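Local coordinates for DUF4621 domain-containing protein (Parabacteroides distasonis, PDB 4H3W), which is of unknown function but is probably secreted and folds into two beta-barrel domains, at residues P205-F219 with A292-D305. Sequence-based numbering, arbitrary orientation.
Sequences PEFSAVSVERIEDAF and ARHIDLNLHLTGRD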
# COMPACT_ATOMS: atom_id res chain seq x y z
N PRO A 205 -10.75 0.94 -3.16
CA PRO A 205 -11.46 1.91 -2.27
C PRO A 205 -11.15 1.78 -0.78
O PRO A 205 -11.09 2.80 -0.09
CB PRO A 205 -12.95 1.62 -2.56
CG PRO A 205 -12.95 1.08 -3.97
CD PRO A 205 -11.66 0.31 -4.13
N GLU A 206 -10.93 0.57 -0.26
CA GLU A 206 -10.68 0.41 1.17
C GLU A 206 -9.22 0.69 1.59
O GLU A 206 -8.86 0.60 2.78
CB GLU A 206 -11.02 -1.00 1.63
CG GLU A 206 -12.52 -1.28 1.70
CD GLU A 206 -12.80 -2.68 2.27
OE1 GLU A 206 -12.45 -2.95 3.45
OE2 GLU A 206 -13.34 -3.51 1.53
N PHE A 207 -8.38 1.06 0.65
CA PHE A 207 -6.99 1.34 0.98
C PHE A 207 -6.93 2.49 1.99
O PHE A 207 -7.65 3.44 1.86
CB PHE A 207 -6.17 1.67 -0.27
CG PHE A 207 -4.76 2.05 0.03
CD1 PHE A 207 -4.43 3.36 0.36
CD2 PHE A 207 -3.75 1.11 0.04
CE1 PHE A 207 -3.13 3.72 0.64
CE2 PHE A 207 -2.44 1.46 0.33
CZ PHE A 207 -2.13 2.76 0.66
N SER A 208 -6.06 2.37 2.98
CA SER A 208 -5.87 3.45 3.96
C SER A 208 -4.46 3.40 4.51
O SER A 208 -3.96 2.34 4.84
CB SER A 208 -6.93 3.29 5.07
OG SER A 208 -6.63 4.08 6.17
N ALA A 209 -3.81 4.56 4.61
CA ALA A 209 -2.48 4.68 5.19
C ALA A 209 -2.21 6.13 5.57
O ALA A 209 -2.93 7.03 5.15
CB ALA A 209 -1.42 4.16 4.20
N VAL A 210 -1.21 6.34 6.39
CA VAL A 210 -0.78 7.67 6.73
C VAL A 210 0.70 7.84 6.38
O VAL A 210 1.55 7.01 6.73
CB VAL A 210 -0.97 8.00 8.22
CG1 VAL A 210 -0.52 9.44 8.50
CG2 VAL A 210 -2.41 7.80 8.65
N SER A 211 0.99 8.94 5.70
CA SER A 211 2.34 9.31 5.37
C SER A 211 2.58 10.76 5.84
O SER A 211 1.72 11.61 5.71
CB SER A 211 2.54 9.11 3.87
OG SER A 211 3.85 9.40 3.46
N VAL A 212 3.74 11.01 6.44
CA VAL A 212 4.08 12.33 6.98
C VAL A 212 5.13 13.00 6.12
O VAL A 212 6.17 12.41 5.84
CB VAL A 212 4.64 12.24 8.40
CG1 VAL A 212 4.93 13.64 8.92
CG2 VAL A 212 3.67 11.51 9.32
N GLU A 213 4.86 14.22 5.67
CA GLU A 213 5.83 14.99 4.88
C GLU A 213 6.26 16.24 5.66
O GLU A 213 5.44 16.95 6.25
CB GLU A 213 5.29 15.35 3.50
CG GLU A 213 6.02 16.51 2.77
CD GLU A 213 7.54 16.32 2.49
OE1 GLU A 213 8.16 15.27 2.84
OE2 GLU A 213 8.12 17.27 1.89
N ARG A 214 7.57 16.45 5.69
CA ARG A 214 8.22 17.49 6.48
C ARG A 214 8.59 18.66 5.59
O ARG A 214 9.24 18.49 4.57
CB ARG A 214 9.47 16.90 7.16
CG ARG A 214 10.46 17.92 7.71
CD ARG A 214 9.84 18.86 8.73
NE ARG A 214 9.32 18.18 9.90
CZ ARG A 214 9.92 18.10 11.08
NH1 ARG A 214 11.13 18.64 11.29
NH2 ARG A 214 9.30 17.49 12.08
N ILE A 215 8.14 19.85 5.97
CA ILE A 215 8.65 21.09 5.40
C ILE A 215 9.50 21.72 6.50
O ILE A 215 8.99 22.20 7.51
CB ILE A 215 7.53 22.03 4.92
CG1 ILE A 215 6.66 21.33 3.87
CG2 ILE A 215 8.12 23.32 4.35
CD1 ILE A 215 5.62 20.41 4.46
N GLU A 216 10.82 21.62 6.31
CA GLU A 216 11.83 22.05 7.25
C GLU A 216 12.07 23.54 7.14
O GLU A 216 12.13 24.08 6.06
CB GLU A 216 13.15 21.31 6.94
CG GLU A 216 14.19 21.35 8.05
CD GLU A 216 13.90 20.40 9.20
OE1 GLU A 216 12.93 19.64 9.15
OE2 GLU A 216 14.66 20.43 10.18
N ASP A 217 12.17 24.21 8.28
CA ASP A 217 12.43 25.65 8.33
C ASP A 217 11.37 26.46 7.56
O ASP A 217 11.69 27.37 6.82
CB ASP A 217 13.85 25.93 7.84
CG ASP A 217 14.89 25.31 8.76
OD1 ASP A 217 14.74 25.43 9.99
OD2 ASP A 217 15.85 24.71 8.25
N ALA A 218 10.12 26.15 7.81
CA ALA A 218 9.01 26.91 7.25
C ALA A 218 8.97 28.31 7.82
O ALA A 218 8.59 29.25 7.13
CB ALA A 218 7.69 26.18 7.53
N PHE A 219 9.36 28.45 9.08
CA PHE A 219 9.37 29.72 9.76
C PHE A 219 10.76 29.99 10.29
O PHE A 219 11.37 29.11 10.90
CB PHE A 219 8.42 29.69 10.93
CG PHE A 219 7.05 29.20 10.56
CD1 PHE A 219 6.12 30.07 10.04
CD2 PHE A 219 6.72 27.86 10.71
CE1 PHE A 219 4.84 29.62 9.73
CE2 PHE A 219 5.44 27.39 10.38
CZ PHE A 219 4.50 28.29 9.88
N ALA A 292 6.98 28.32 16.29
CA ALA A 292 6.90 27.52 15.08
C ALA A 292 8.21 27.57 14.26
O ALA A 292 8.82 28.63 14.09
CB ALA A 292 5.72 28.00 14.23
N ARG A 293 8.66 26.42 13.78
CA ARG A 293 9.81 26.32 12.87
C ARG A 293 9.58 25.45 11.63
O ARG A 293 9.97 25.83 10.54
CB ARG A 293 11.05 25.79 13.61
CG ARG A 293 11.48 26.64 14.81
CD ARG A 293 12.10 27.95 14.37
NE ARG A 293 12.59 28.69 15.52
CZ ARG A 293 11.84 29.42 16.34
NH1 ARG A 293 10.54 29.57 16.16
NH2 ARG A 293 12.42 30.03 17.35
N HIS A 294 8.97 24.27 11.82
CA HIS A 294 8.75 23.31 10.78
C HIS A 294 7.26 23.02 10.68
O HIS A 294 6.50 23.24 11.62
CB HIS A 294 9.50 22.00 11.07
CG HIS A 294 10.87 22.21 11.63
ND1 HIS A 294 11.85 22.86 10.92
CD2 HIS A 294 11.42 21.88 12.82
CE1 HIS A 294 12.94 22.94 11.65
NE2 HIS A 294 12.71 22.34 12.80
N ILE A 295 6.89 22.43 9.55
CA ILE A 295 5.56 21.91 9.34
C ILE A 295 5.64 20.41 9.05
O ILE A 295 6.43 19.99 8.20
CB ILE A 295 4.86 22.67 8.21
CG1 ILE A 295 4.60 24.13 8.63
CG2 ILE A 295 3.53 22.04 7.83
CD1 ILE A 295 4.22 25.01 7.49
N ASP A 296 4.83 19.64 9.76
CA ASP A 296 4.51 18.27 9.35
C ASP A 296 3.10 18.21 8.75
O ASP A 296 2.14 18.63 9.39
CB ASP A 296 4.59 17.31 10.52
CG ASP A 296 6.00 16.83 10.81
OD1 ASP A 296 6.84 16.79 9.89
OD2 ASP A 296 6.25 16.44 11.94
N LEU A 297 3.01 17.73 7.51
CA LEU A 297 1.73 17.43 6.84
C LEU A 297 1.47 15.95 7.01
O LEU A 297 2.22 15.12 6.49
CB LEU A 297 1.79 17.79 5.38
CG LEU A 297 2.10 19.24 5.01
CD1 LEU A 297 2.15 19.45 3.51
CD2 LEU A 297 1.04 20.13 5.66
N ASN A 298 0.51 15.61 7.86
CA ASN A 298 0.05 14.23 7.97
C ASN A 298 -0.95 13.92 6.86
O ASN A 298 -2.07 14.47 6.84
CB ASN A 298 -0.58 13.93 9.31
CG ASN A 298 0.39 14.06 10.47
OD1 ASN A 298 1.60 13.92 10.33
ND2 ASN A 298 -0.16 14.31 11.62
N LEU A 299 -0.54 13.09 5.93
CA LEU A 299 -1.35 12.80 4.76
C LEU A 299 -2.10 11.51 5.00
O LEU A 299 -1.51 10.42 4.93
CB LEU A 299 -0.47 12.71 3.53
CG LEU A 299 0.54 13.82 3.26
CD1 LEU A 299 1.36 13.49 2.01
CD2 LEU A 299 -0.15 15.16 3.10
N HIS A 300 -3.38 11.62 5.29
CA HIS A 300 -4.27 10.47 5.46
C HIS A 300 -4.75 10.01 4.07
O HIS A 300 -5.57 10.69 3.41
CB HIS A 300 -5.39 10.85 6.45
CG HIS A 300 -4.87 11.32 7.79
ND1 HIS A 300 -4.75 10.48 8.89
CD2 HIS A 300 -4.39 12.53 8.19
CE1 HIS A 300 -4.27 11.16 9.91
NE2 HIS A 300 -4.02 12.40 9.51
N LEU A 301 -4.16 8.93 3.57
CA LEU A 301 -4.37 8.45 2.20
C LEU A 301 -5.48 7.45 2.14
O LEU A 301 -5.58 6.56 3.00
CB LEU A 301 -3.08 7.80 1.65
CG LEU A 301 -1.79 8.54 1.86
CD1 LEU A 301 -0.63 7.68 1.40
CD2 LEU A 301 -1.80 9.86 1.12
N THR A 302 -6.34 7.58 1.16
CA THR A 302 -7.43 6.63 0.97
C THR A 302 -7.56 6.29 -0.49
O THR A 302 -7.24 7.08 -1.38
CB THR A 302 -8.77 7.19 1.50
OG1 THR A 302 -9.01 8.47 0.93
CG2 THR A 302 -8.76 7.29 3.03
N GLY A 303 -8.01 5.07 -0.74
CA GLY A 303 -8.20 4.59 -2.07
C GLY A 303 -9.33 5.21 -2.83
O GLY A 303 -10.30 5.70 -2.23
N ARG A 304 -9.21 5.19 -4.14
CA ARG A 304 -10.27 5.65 -5.06
C ARG A 304 -10.88 4.45 -5.75
O ARG A 304 -10.44 3.34 -5.48
CB ARG A 304 -9.70 6.59 -6.09
CG ARG A 304 -8.93 7.78 -5.50
CD ARG A 304 -8.19 8.53 -6.59
NE ARG A 304 -7.62 9.79 -6.12
CZ ARG A 304 -6.71 10.50 -6.79
NH1 ARG A 304 -6.24 10.08 -7.95
NH2 ARG A 304 -6.26 11.65 -6.29
N ASP A 305 -11.82 4.63 -6.68
CA ASP A 305 -12.38 3.45 -7.39
C ASP A 305 -12.10 3.45 -8.89
O ASP A 305 -12.82 2.83 -9.65
CB ASP A 305 -13.90 3.34 -7.15
CG ASP A 305 -14.39 1.86 -7.16
OD1 ASP A 305 -13.61 0.93 -7.47
OD2 ASP A 305 -15.57 1.64 -6.84
O HOH W 1 -12.82 4.81 -0.90
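Asp296 OD1 is gripped by two nitrogens of Arg214: NE bonds it at 2.8 Å, nearly straight at 172°, and NH2 adds a weak bond while its main one, 3.2 Å, goes to Asp296 OD2. This side-on salt bridge joins a non-hydrogen-bonded pair of two antiparallel strands, 208-215 at one edge of a four-stranded sheet in one of the protein's two beta-barrel domains and 294-302 beside it. Both oxygens lie in the guanidinium plane, yet the nitrogens meet them from above the carboxylate plane, the two groups being turned 42° apart. Arginine suits the place because its chain, bent at chi2 and chi3, turns the guanidinium toward strand 294-302 and still offers NH1 to Glu216 OE1 at 3.0 Å; NH1 also reaches Asn258 OD1. With alanine in place of Arg214, Asp296 and Glu216 would probably lose the positive charge they share, and His294 CB the flat group whose face it lies over.

The His294 ring runs almost parallel to that guanidinium, 9° apart, and the Glu216 carboxylate stacks on the His294 ring. His294 ND1 accepts the N-H of Asp217 in the ring plane, 3.0 Å from Asp217 N, which helps fix the ring's rotation. On the strand's other side, toward strand 246-254, Arg293 and His294 together pair with Met254, a classic beta bulge.

The face carrying Ile215, Ile295 and Leu297 is largely apolar here, consistent with a barrel interior: Ile215 CD1 meets Leu297 CD1 at 3.7 Å, and Leu297 continues onto Phe318 of strand 317-319. Branched Ile295 touches both Ala218 CB, with CD1, and Phe219 CE2, with CG1. The Phe219 ring receives Ala292 CB over its face in a CH-pi contact, 4.1 Å from CB to the ring centroid. At the far end one water donates to both Pro205 O and Gly303 O.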